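Local coordinates for protein farnesyl pyrophosphate synthase (Pseudomonas aeruginosa, PDB 3ZOU) that probably catalyses the condensation of geranyl diphosphate with isopentenyl diphosphate to farnesyl diphosphate, as a dimeric, mainly helical member of the polyprenyl synthetase family, at residues 219-224 against 248-253; 177-182 against 215-220; 265-270 against 287-292. All blocks are in the same frame, centred on the assembly; numbering follows the deposited sequence. Where two conformers were deposited one is given.

Contact 1: 219-224 against 248-253; sequences FQVQDD and PTYPAL. With MG (magnesium ion), chain F.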
loop_
_atom_site.group_PDB
_atom_site.type_symbol
_atom_site.label_atom_id
_atom_site.label_comp_id
_atom_site.label_asym_id
_atom_site.label_seq_id
_atom_site.Cartn_x
_atom_site.Cartn_y
_atom_site.Cartn_z
ATOM N N PHE A 219 5.941 5.621 25.211
ATOM C CA PHE A 219 6.924 6.218 24.423
ATOM C C PHE A 219 6.662 7.705 24.195
ATOM O O PHE A 219 7.576 8.519 24.296
ATOM C CB PHE A 219 7.014 5.609 23.045
ATOM C CG PHE A 219 8.174 6.156 22.288
ATOM C CD1 PHE A 219 9.476 5.806 22.673
ATOM C CD2 PHE A 219 8.008 7.085 21.257
ATOM C CE1 PHE A 219 10.594 6.347 22.020
ATOM C CE2 PHE A 219 9.120 7.608 20.581
ATOM C CZ PHE A 219 10.414 7.249 20.984
ATOM N N GLN A 220 5.405 8.021 23.924
ATOM C CA GLN A 220 5.061 9.400 23.624
ATOM C C GLN A 220 5.137 10.286 24.880
ATOM O O GLN A 220 5.598 11.434 24.807
ATOM C CB GLN A 220 3.670 9.478 22.998
ATOM C CG GLN A 220 3.625 8.797 21.646
ATOM C CD GLN A 220 4.552 9.426 20.622
ATOM O OE1 GLN A 220 4.852 10.630 20.643
ATOM N NE2 GLN A 220 5.117 8.586 19.754
ATOM N N VAL A 221 4.681 9.729 25.990
ATOM C CA VAL A 221 4.764 10.460 27.285
ATOM C C VAL A 221 6.212 10.731 27.631
ATOM O O VAL A 221 6.622 11.896 27.957
ATOM C CB VAL A 221 4.037 9.706 28.400
ATOM C CG1 VAL A 221 4.204 10.466 29.744
ATOM C CG2 VAL A 221 2.572 9.454 28.086
ATOM N N GLN A 222 7.043 9.672 27.600
ATOM C CA GLN A 222 8.472 9.880 27.954
ATOM C C GLN A 222 9.171 10.815 26.959
ATOM O O GLN A 222 10.051 11.606 27.336
ATOM C CB GLN A 222 9.204 8.526 28.094
ATOM C CG GLN A 222 10.640 8.594 28.525
ATOM C CD GLN A 222 10.779 9.094 29.969
ATOM O OE1 GLN A 222 9.778 9.223 30.690
ATOM N NE2 GLN A 222 11.979 9.407 30.362
ATOM N N ASP A 223 8.841 10.757 25.671
ATOM C CA ASP A 223 9.474 11.675 24.716
ATOM C C ASP A 223 9.195 13.154 25.061
ATOM O O ASP A 223 10.120 13.988 24.978
ATOM C CB ASP A 223 8.945 11.466 23.303
ATOM C CG ASP A 223 9.664 10.380 22.556
ATOM O OD1 ASP A 223 10.543 9.696 23.142
ATOM O OD2 ASP A 223 9.308 10.134 21.354
ATOM N N ASP A 224 7.957 13.427 25.448
ATOM C CA ASP A 224 7.513 14.757 25.839
ATOM C C ASP A 224 8.290 15.172 27.087
ATOM O O ASP A 224 8.742 16.334 27.199
ATOM C CB ASP A 224 6.020 14.864 26.130
ATOM C CG ASP A 224 5.146 14.872 24.861
ATOM O OD1 ASP A 224 5.723 14.813 23.777
ATOM O OD2 ASP A 224 3.919 14.957 25.045
ATOM N N PRO A 248 1.114 21.351 22.884
ATOM C CA PRO A 248 0.221 20.697 23.841
ATOM C C PRO A 248 0.726 19.269 24.163
ATOM O O PRO A 248 0.430 18.302 23.458
ATOM C CB PRO A 248 -1.119 20.690 23.103
ATOM C CG PRO A 248 -0.735 20.644 21.646
ATOM C CD PRO A 248 0.730 21.019 21.506
ATOM N N THR A 249 1.476 19.160 25.255
ATOM C CA THR A 249 2.309 17.973 25.545
ATOM C C THR A 249 1.838 17.342 26.814
ATOM O O THR A 249 1.056 17.912 27.559
ATOM C CB THR A 249 3.754 18.388 25.731
ATOM O OG1 THR A 249 3.832 19.253 26.879
ATOM C CG2 THR A 249 4.287 19.133 24.487
ATOM N N TYR A 250 2.299 16.128 27.114
ATOM C CA TYR A 250 1.898 15.535 28.354
ATOM C C TYR A 250 2.302 16.370 29.612
ATOM O O TYR A 250 1.475 16.493 30.491
ATOM C CB TYR A 250 2.347 14.050 28.456
ATOM C CG TYR A 250 1.503 13.142 27.615
ATOM C CD1 TYR A 250 0.247 12.740 28.029
ATOM C CD2 TYR A 250 1.959 12.684 26.396
ATOM C CE1 TYR A 250 -0.545 11.944 27.255
ATOM C CE2 TYR A 250 1.168 11.867 25.620
ATOM C CZ TYR A 250 -0.082 11.508 26.074
ATOM O OH TYR A 250 -0.877 10.666 25.351
ATOM N N PRO A 251 3.534 16.880 29.663
ATOM C CA PRO A 251 3.868 17.795 30.796
ATOM C C PRO A 251 2.963 19.017 30.894
ATOM O O PRO A 251 2.541 19.392 32.021
ATOM C CB PRO A 251 5.310 18.194 30.503
ATOM C CG PRO A 251 5.869 16.989 29.809
ATOM C CD PRO A 251 4.730 16.560 28.894
ATOM N N ALA A 252 2.599 19.599 29.751
ATOM C CA ALA A 252 1.704 20.798 29.795
ATOM C C ALA A 252 0.349 20.419 30.305
ATOM O O ALA A 252 -0.309 21.178 31.049
ATOM C CB ALA A 252 1.601 21.450 28.434
ATOM N N LEU A 253 -0.112 19.221 29.963
ATOM C CA LEU A 253 -1.467 18.841 30.276
ATOM C C LEU A 253 -1.658 18.348 31.673
ATOM O O LEU A 253 -2.639 18.680 32.356
ATOM C CB LEU A 253 -1.942 17.740 29.316
ATOM C CG LEU A 253 -2.368 18.198 27.944
ATOM C CD1 LEU A 253 -2.533 16.974 27.052
ATOM C CD2 LEU A 253 -3.661 18.976 27.993
HETATM MG MG MG F . 4.875 14.568 21.830
HETATM O O HOH W 1 4.830 12.643 22.358
HETATM O O HOH W 2 2.642 14.484 22.836
HETATM O O HOH W 3 6.936 14.183 21.054
HETATM O O HOH W 4 5.186 16.692 21.657
HETATM O O HOH W 5 4.348 14.268 20.004
#

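Contact 2: 177-182 against 215-220; sequences MHRHKT and IGLAFQ. With GPP (geranyl diphosphate), chain E.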
loop_
_atom_site.group_PDB
_atom_site.type_symbol
_atom_site.label_atom_id
_atom_site.label_comp_id
_atom_site.label_asym_id
_atom_site.label_seq_id
_atom_site.Cartn_x
_atom_site.Cartn_y
_atom_site.Cartn_z
ATOM N N MET A 177 -5.103 10.769 18.958
ATOM C CA MET A 177 -4.160 11.081 17.868
ATOM C C MET A 177 -3.017 10.078 17.930
ATOM O O MET A 177 -2.665 9.439 16.948
ATOM C CB MET A 177 -3.643 12.480 18.006
ATOM C CG MET A 177 -2.769 12.953 16.884
ATOM S SD MET A 177 -1.042 12.446 16.963
ATOM C CE MET A 177 -0.422 13.502 18.276
ATOM N N HIS A 178 -2.422 9.961 19.121
ATOM C CA HIS A 178 -1.269 9.044 19.289
ATOM C C HIS A 178 -1.650 7.620 18.976
ATOM O O HIS A 178 -0.878 6.913 18.274
ATOM C CB HIS A 178 -0.657 9.110 20.699
ATOM C CG HIS A 178 0.164 10.323 20.949
ATOM N ND1 HIS A 178 1.030 10.847 20.041
ATOM C CD2 HIS A 178 0.242 11.127 22.052
ATOM C CE1 HIS A 178 1.619 11.916 20.566
ATOM N NE2 HIS A 178 1.148 12.080 21.786
ATOM N N ARG A 179 -2.804 7.154 19.470
ATOM C CA ARG A 179 -3.220 5.788 19.257
ATOM C C ARG A 179 -3.323 5.473 17.752
ATOM O O ARG A 179 -3.006 4.379 17.327
ATOM C CB ARG A 179 -4.518 5.442 19.999
ATOM C CG ARG A 179 -4.377 5.351 21.528
ATOM C CD ARG A 179 -5.667 4.885 22.260
ATOM N NE ARG A 179 -6.768 4.996 21.342
ATOM C CZ ARG A 179 -7.762 5.903 21.361
ATOM N NH1 ARG A 179 -7.907 6.777 22.388
ATOM N NH2 ARG A 179 -8.609 5.915 20.289
ATOM N N HIS A 180 -3.725 6.456 16.956
ATOM C CA HIS A 180 -3.784 6.220 15.511
ATOM C C HIS A 180 -2.403 6.414 14.883
ATOM O O HIS A 180 -1.994 5.557 14.100
ATOM C CB HIS A 180 -4.783 7.210 14.860
ATOM C CG HIS A 180 -6.202 6.874 15.141
ATOM N ND1 HIS A 180 -6.822 7.122 16.346
ATOM C CD2 HIS A 180 -7.166 6.341 14.338
ATOM C CE1 HIS A 180 -8.081 6.728 16.297
ATOM N NE2 HIS A 180 -8.325 6.266 15.086
ATOM N N LYS A 181 -1.725 7.508 15.198
ATOM C CA LYS A 181 -0.569 7.901 14.420
ATOM C C LYS A 181 0.598 6.971 14.622
ATOM O O LYS A 181 1.358 6.686 13.667
ATOM C CB LYS A 181 -0.141 9.320 14.755
ATOM C CG LYS A 181 0.923 9.860 13.798
ATOM C CD LYS A 181 1.182 11.306 13.981
ATOM C CE LYS A 181 1.980 11.532 15.217
ATOM N NZ LYS A 181 2.642 12.879 15.155
ATOM N N THR A 182 0.805 6.574 15.860
ATOM C CA THR A 182 1.860 5.583 16.157
ATOM C C THR A 182 1.332 4.291 16.790
ATOM O O THR A 182 1.924 3.221 16.551
ATOM C CB THR A 182 2.989 6.192 16.984
ATOM O OG1 THR A 182 2.416 6.796 18.120
ATOM C CG2 THR A 182 3.772 7.201 16.202
ATOM N N ILE A 215 2.734 0.501 25.805
ATOM C CA ILE A 215 4.030 0.995 25.451
ATOM C C ILE A 215 4.011 2.078 24.403
ATOM O O ILE A 215 4.870 2.943 24.395
ATOM C CB ILE A 215 5.045 -0.083 25.049
ATOM C CG1 ILE A 215 4.580 -0.898 23.836
ATOM C CG2 ILE A 215 5.275 -1.035 26.179
ATOM C CD1 ILE A 215 5.704 -1.492 23.064
ATOM N N GLY A 216 3.031 1.968 23.479
ATOM C CA GLY A 216 2.922 3.039 22.452
ATOM C C GLY A 216 2.698 4.404 23.060
ATOM O O GLY A 216 3.350 5.361 22.717
ATOM N N LEU A 217 1.848 4.473 24.068
ATOM C CA LEU A 217 1.625 5.704 24.754
ATOM C C LEU A 217 2.800 6.076 25.640
ATOM O O LEU A 217 3.221 7.232 25.731
ATOM C CB LEU A 217 0.331 5.676 25.575
ATOM C CG LEU A 217 -0.990 5.818 24.865
ATOM C CD1 LEU A 217 -2.006 6.063 26.024
ATOM C CD2 LEU A 217 -1.002 7.011 23.919
ATOM N N ALA A 218 3.354 5.069 26.329
ATOM C CA ALA A 218 4.538 5.356 27.178
ATOM C C ALA A 218 5.668 6.049 26.444
ATOM O O ALA A 218 6.296 6.999 26.966
ATOM C CB ALA A 218 5.005 4.069 27.830
ATOM N N PHE A 219 5.941 5.621 25.211
ATOM C CA PHE A 219 6.924 6.218 24.423
ATOM C C PHE A 219 6.662 7.705 24.195
ATOM O O PHE A 219 7.576 8.519 24.296
ATOM C CB PHE A 219 7.014 5.609 23.045
ATOM C CG PHE A 219 8.174 6.156 22.288
ATOM C CD1 PHE A 219 9.476 5.806 22.673
ATOM C CD2 PHE A 219 8.008 7.085 21.257
ATOM C CE1 PHE A 219 10.594 6.347 22.020
ATOM C CE2 PHE A 219 9.120 7.608 20.581
ATOM C CZ PHE A 219 10.414 7.249 20.984
ATOM N N GLN A 220 5.405 8.021 23.924
ATOM C CA GLN A 220 5.061 9.400 23.624
ATOM C C GLN A 220 5.137 10.286 24.880
ATOM O O GLN A 220 5.598 11.434 24.807
ATOM C CB GLN A 220 3.670 9.478 22.998
ATOM C CG GLN A 220 3.625 8.797 21.646
ATOM C CD GLN A 220 4.552 9.426 20.622
ATOM O OE1 GLN A 220 4.852 10.630 20.643
ATOM N NE2 GLN A 220 5.117 8.586 19.754
HETATM C C1 GPP E . 6.102 11.203 12.268
HETATM O O1 GPP E . 5.511 12.062 13.274
HETATM C C2 GPP E . 5.028 10.643 11.396
HETATM C C3 GPP E . 4.389 9.481 11.672
HETATM C C4 GPP E . 4.889 8.673 12.799
HETATM C C5 GPP E . 3.357 8.919 10.801
HETATM C C6 GPP E . 3.416 9.595 9.415
HETATM C C7 GPP E . 2.263 9.121 8.654
HETATM C C8 GPP E . 2.006 9.318 7.369
HETATM C C9 GPP E . 2.864 10.060 6.329
HETATM C C10 GPP E . 0.697 8.654 7.080
HETATM P PA GPP E . 6.204 13.468 13.609
HETATM O O1A GPP E . 6.159 14.368 12.345
HETATM O O2A GPP E . 5.449 14.001 14.811
HETATM O O3A GPP E . 7.644 12.943 14.092
HETATM P PB GPP E . 9.105 13.232 13.464
HETATM O O1B GPP E . 8.840 13.962 12.155
HETATM O O2B GPP E . 9.836 14.104 14.464
HETATM O O3B GPP E . 9.616 11.798 13.335
#

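Contact 3: 265-270 against 287-292; sequences ELRDLA and LARYIV. With 6H6 (3-(2-oxo-1,3-benzoxazol-3(2H)-yl)propanoic acid), chain G.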
loop_
_atom_site.group_PDB
_atom_site.type_symbol
_atom_site.label_atom_id
_atom_site.label_comp_id
_atom_site.label_asym_id
_atom_site.label_seq_id
_atom_site.Cartn_x
_atom_site.Cartn_y
_atom_site.Cartn_z
ATOM N N GLU A 265 2.961 4.411 35.224
ATOM C CA GLU A 265 1.701 3.690 35.207
ATOM C C GLU A 265 1.516 2.922 33.894
ATOM O O GLU A 265 1.032 1.804 33.911
ATOM C CB GLU A 265 0.524 4.652 35.412
ATOM C CG GLU A 265 0.551 5.297 36.790
ATOM C CD GLU A 265 -0.449 6.396 36.998
ATOM O OE1 GLU A 265 -1.007 6.963 36.026
ATOM O OE2 GLU A 265 -0.618 6.713 38.189
ATOM N N LEU A 266 1.915 3.531 32.782
ATOM C CA LEU A 266 1.819 2.898 31.441
ATOM C C LEU A 266 2.785 1.697 31.352
ATOM O O LEU A 266 2.403 0.604 30.916
ATOM C CB LEU A 266 2.085 3.915 30.321
ATOM C CG LEU A 266 0.965 4.994 30.185
ATOM C CD1 LEU A 266 1.522 6.112 29.387
ATOM C CD2 LEU A 266 -0.301 4.361 29.577
ATOM N N ARG A 267 4.020 1.906 31.820
ATOM C CA ARG A 267 4.943 0.765 31.913
ATOM C C ARG A 267 4.277 -0.370 32.733
ATOM O O ARG A 267 4.297 -1.551 32.396
ATOM C CB ARG A 267 6.194 1.149 32.638
ATOM C CG ARG A 267 7.121 -0.029 32.944
ATOM C CD ARG A 267 8.088 0.315 34.058
ATOM N NE ARG A 267 7.360 0.565 35.289
ATOM C CZ ARG A 267 7.917 1.118 36.368
ATOM N NH1 ARG A 267 9.164 1.555 36.278
ATOM N NH2 ARG A 267 7.157 1.335 37.460
ATOM N N ASP A 268 3.703 -0.016 33.871
ATOM C CA ASP A 268 3.072 -1.031 34.680
ATOM C C ASP A 268 1.924 -1.753 34.025
ATOM O O ASP A 268 1.747 -2.908 34.189
ATOM C CB ASP A 268 2.615 -0.447 36.024
ATOM C CG ASP A 268 3.724 0.033 36.868
ATOM O OD1 ASP A 268 4.918 -0.349 36.630
ATOM O OD2 ASP A 268 3.401 0.781 37.843
ATOM N N LEU A 269 1.107 -1.029 33.246
ATOM C CA LEU A 269 0.053 -1.670 32.518
ATOM C C LEU A 269 0.594 -2.626 31.484
ATOM O O LEU A 269 0.062 -3.685 31.324
ATOM C CB LEU A 269 -0.825 -0.594 31.833
ATOM C CG LEU A 269 -1.695 0.242 32.730
ATOM C CD1 LEU A 269 -2.323 1.426 31.977
ATOM C CD2 LEU A 269 -2.740 -0.612 33.410
ATOM N N ALA A 270 1.714 -2.239 30.839
ATOM C CA ALA A 270 2.352 -3.121 29.848
ATOM C C ALA A 270 2.833 -4.411 30.508
ATOM O O ALA A 270 2.650 -5.498 30.009
ATOM C CB ALA A 270 3.485 -2.422 29.160
ATOM N N LEU A 287 11.830 -4.059 27.255
ATOM C CA LEU A 287 11.523 -2.916 26.416
ATOM C C LEU A 287 10.592 -1.938 27.119
ATOM O O LEU A 287 10.857 -0.766 27.075
ATOM C CB LEU A 287 10.886 -3.385 25.082
ATOM C CG LEU A 287 10.522 -2.205 24.174
ATOM C CD1 LEU A 287 11.753 -1.533 23.623
ATOM C CD2 LEU A 287 9.696 -2.801 23.043
ATOM N N ALA A 288 9.576 -2.430 27.756
ATOM C CA ALA A 288 8.680 -1.565 28.524
ATOM C C ALA A 288 9.389 -0.723 29.558
ATOM O O ALA A 288 9.125 0.481 29.694
ATOM C CB ALA A 288 7.526 -2.316 29.106
ATOM N N ARG A 289 10.315 -1.379 30.282
ATOM C CA ARG A 289 11.116 -0.603 31.235
ATOM C C ARG A 289 12.041 0.361 30.574
ATOM O O ARG A 289 12.207 1.530 31.016
ATOM C CB ARG A 289 11.857 -1.596 32.135
ATOM C CG ARG A 289 10.905 -2.478 32.914
ATOM C CD ARG A 289 11.589 -3.209 34.071
ATOM N NE ARG A 289 10.695 -4.173 34.653
ATOM C CZ ARG A 289 10.737 -5.479 34.396
ATOM N NH1 ARG A 289 11.605 -5.970 33.532
ATOM N NH2 ARG A 289 9.883 -6.283 34.994
ATOM N N TYR A 290 12.726 -0.056 29.526
ATOM C CA TYR A 290 13.656 0.809 28.812
ATOM C C TYR A 290 13.000 2.132 28.368
ATOM O O TYR A 290 13.588 3.200 28.484
ATOM C CB TYR A 290 14.208 0.102 27.574
ATOM C CG TYR A 290 14.948 1.020 26.666
ATOM C CD1 TYR A 290 16.273 1.378 26.923
ATOM C CD2 TYR A 290 14.320 1.534 25.518
ATOM C CE1 TYR A 290 16.954 2.267 26.094
ATOM C CE2 TYR A 290 14.984 2.432 24.722
ATOM C CZ TYR A 290 16.297 2.797 25.036
ATOM O OH TYR A 290 16.967 3.683 24.177
ATOM N N ILE A 291 11.760 2.001 27.873
ATOM C CA ILE A 291 11.074 3.152 27.297
ATOM C C ILE A 291 10.918 4.294 28.321
ATOM O O ILE A 291 11.163 5.451 28.002
ATOM C CB ILE A 291 9.695 2.749 26.744
ATOM C CG1 ILE A 291 9.842 1.943 25.453
ATOM C CG2 ILE A 291 8.835 3.955 26.465
ATOM C CD1 ILE A 291 8.628 1.160 25.112
ATOM N N VAL A 292 10.624 3.939 29.554
ATOM C CA VAL A 292 10.435 4.966 30.550
ATOM C C VAL A 292 11.696 5.288 31.355
ATOM O O VAL A 292 11.739 6.294 32.058
ATOM C CB VAL A 292 9.251 4.644 31.486
ATOM C CG1 VAL A 292 7.999 4.481 30.660
ATOM C CG2 VAL A 292 9.484 3.397 32.374
HETATM O O 6H6 G . 21.526 3.409 21.467
HETATM N N1 6H6 G . 18.312 1.122 22.817
HETATM O O1 6H6 G . 19.387 -0.027 24.494
HETATM C C2 6H6 G . 18.423 0.156 23.723
HETATM O O2 6H6 G . 17.312 -0.622 23.670
HETATM C C3 6H6 G . 16.498 -0.095 22.741
HETATM C C4 6H6 G . 15.247 -0.509 22.332
HETATM C C5 6H6 G . 14.654 0.238 21.319
HETATM C C6 6H6 G . 15.301 1.341 20.769
HETATM C C7 6H6 G . 16.554 1.757 21.163
HETATM C C8 6H6 G . 17.144 1.020 22.180
HETATM C C9 6H6 G . 19.340 2.115 22.541
HETATM C C10 6H6 G . 20.316 1.371 21.601
HETATM C C11 6H6 G . 21.314 2.306 20.921
HETATM O OXT 6H6 G . 21.878 1.869 19.889
#

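Contact 1: 219-224 against 248-253
The second aspartate-rich motif of the polyprenyl synthetases, which starts with the Asp223-Asp224 pair, here meets the beginning of the helix that opens at Tyr250. Asp224 divides its carboxylate between two tasks. OD1 binds a magnesium ion at 2.1 Å, while OD2 accepts the backbone N-H of Tyr250, N to OD2 being 2.9 Å in a nearly straight bond (168°). The donor reaches OD2 on its anti side, somewhat out of the carboxylate plane. Water 2, itself a magnesium ligand, donates to the same OD2 over 2.6 Å, so both a bond and a metal-held water fix the turn of the group. Four further waters complete the octahedral shell; one of them, water 1, donates to both the carbonyl O and the side-chain OE1 of Gln220, tying the previous turn of the helix to the ion. Thr249 caps the helix that Asp224 addresses: its OG1 accepts Ala252 N at 3.1 Å.

The apolar half of the contact is a CH-pi interaction. With CG2 of Val221 anti to its carbonyl carbon, the methyl lies over the middle of the Tyr250 ring, 3.6 Å from CG2 to the centroid. Beside it, CB of Asp224 packs on CD of Pro251 at 3.5 Å. Around this pair, Val221 and Tyr250 both rest on Tyr262 of helix 256-273, and on the side of helix 171-196 Tyr250 leans on Leu174 and makes a weak hydrogen bond to Glu175.

Contact 2: 177-182 against 215-220
Gln220 lies across the imidazole of His178 and ends at Thr182, a good example of how one amide side chain can span one turn of a facing helix. Its CB starts the overlap at the rim of the ring, 3.8 Å from NE2 of His178. CG sits almost over the centre of the imidazole, 3.8 Å from the centroid, as a CH-pi contact over the face. At the next bond the chain bends (chi2 -62°), which keeps the amide along the ring instead of letting it run straight past: CD stays close to ND1 and CE1 of His178, and OE1 comes within 3.5 Å of CE1. Amide and imidazole planes are 28° apart, so the amide is tilted rather than laid flat. The nitrogen goes the other way. NE2 faces Thr182, which approaches from the opposite direction and places OG1 at 3.6 Å from NE2; NE2 also lies in plane at the edge of the Phe219 ring.

One turn back, CD2 of Leu217 packs on CB of His178 at 3.9 Å. Gly216, facing Thr182, brings no side chain between the two helices, whose segment axes pass 9.9 Å apart at 105°. Thr182 closes a wider, pi-type turn, and beside it Lys181 reaches back to the substrate, donating from NZ to O2A of geranyl diphosphate at 3.0 Å; NZ also forms a salt bridge with Asp161. CG2 of Thr182 touches C4 of the geranyl chain at 3.9 Å. Such a consecutive lysine and threonine beside the allylic diphosphate, backed by the glutamine before the second aspartate-rich motif, is characteristic of the active-site cavity of farnesyl diphosphate synthases.

Contact 3: 265-270 against 287-292
Arg267 and Val292 meet at about a right angle: Arg267 CD passes Val292 CG2 at 3.8 Å, with the guanidinium oblique to that methyl. A chi1 of 172°, with CG trans to the backbone N, sends the arginine stem across Ala288, Arg267 CG lying 3.9 Å from Ala288 O. Next to it Arg289 crosses obliquely, its CG 4.1 Å from CD of Arg267, and the two guanidinium planes are turned 55° apart. The two helices run almost antiparallel, their segment axes 9.2 Å apart, and between them two alanines face each other, CB of Ala270 to CB of Ala288 at 4.0 Å. On another side of helix 282-293 the Tyr290 ring carries the bound benzoxazolone fragment over one face.

The bend at chi3 turns the arginine head toward its own helix. NE and NH2 of Arg267 grip OD1 of Asp268 side-on, each at 2.9 Å; OD1 lies close to the guanidinium plane, and both bent bonds come from one carboxylate face. The arginine's hydrocarbon stem thus packs while the salt bridge holds its charge, probably easing the like charge of Arg289, whose NE is 5.8 Å from NE of Arg267.

The three contacts show how one long helix can link several neighbours in a helical fold. Helix 202-227 supplies a segment to both contact 1 and contact 2, which share Phe219 and Gln220 and have centres 11 Å apart. Contact 3, about 15 Å and 13 Å away from them, does not use that helix but lies against it, Ile215 resting on Ala270 and Val221 on Leu266. Along the chain, contact 2 ends where contact 1 begins, and contact 3 follows. Contacts 1 and 2 therefore join the second aspartate-rich motif to the geranyl diphosphate site, while contact 3 pairs the two C-terminal helices 256-273 and 282-293 against helix 202-227 and borders the separate fragment pocket.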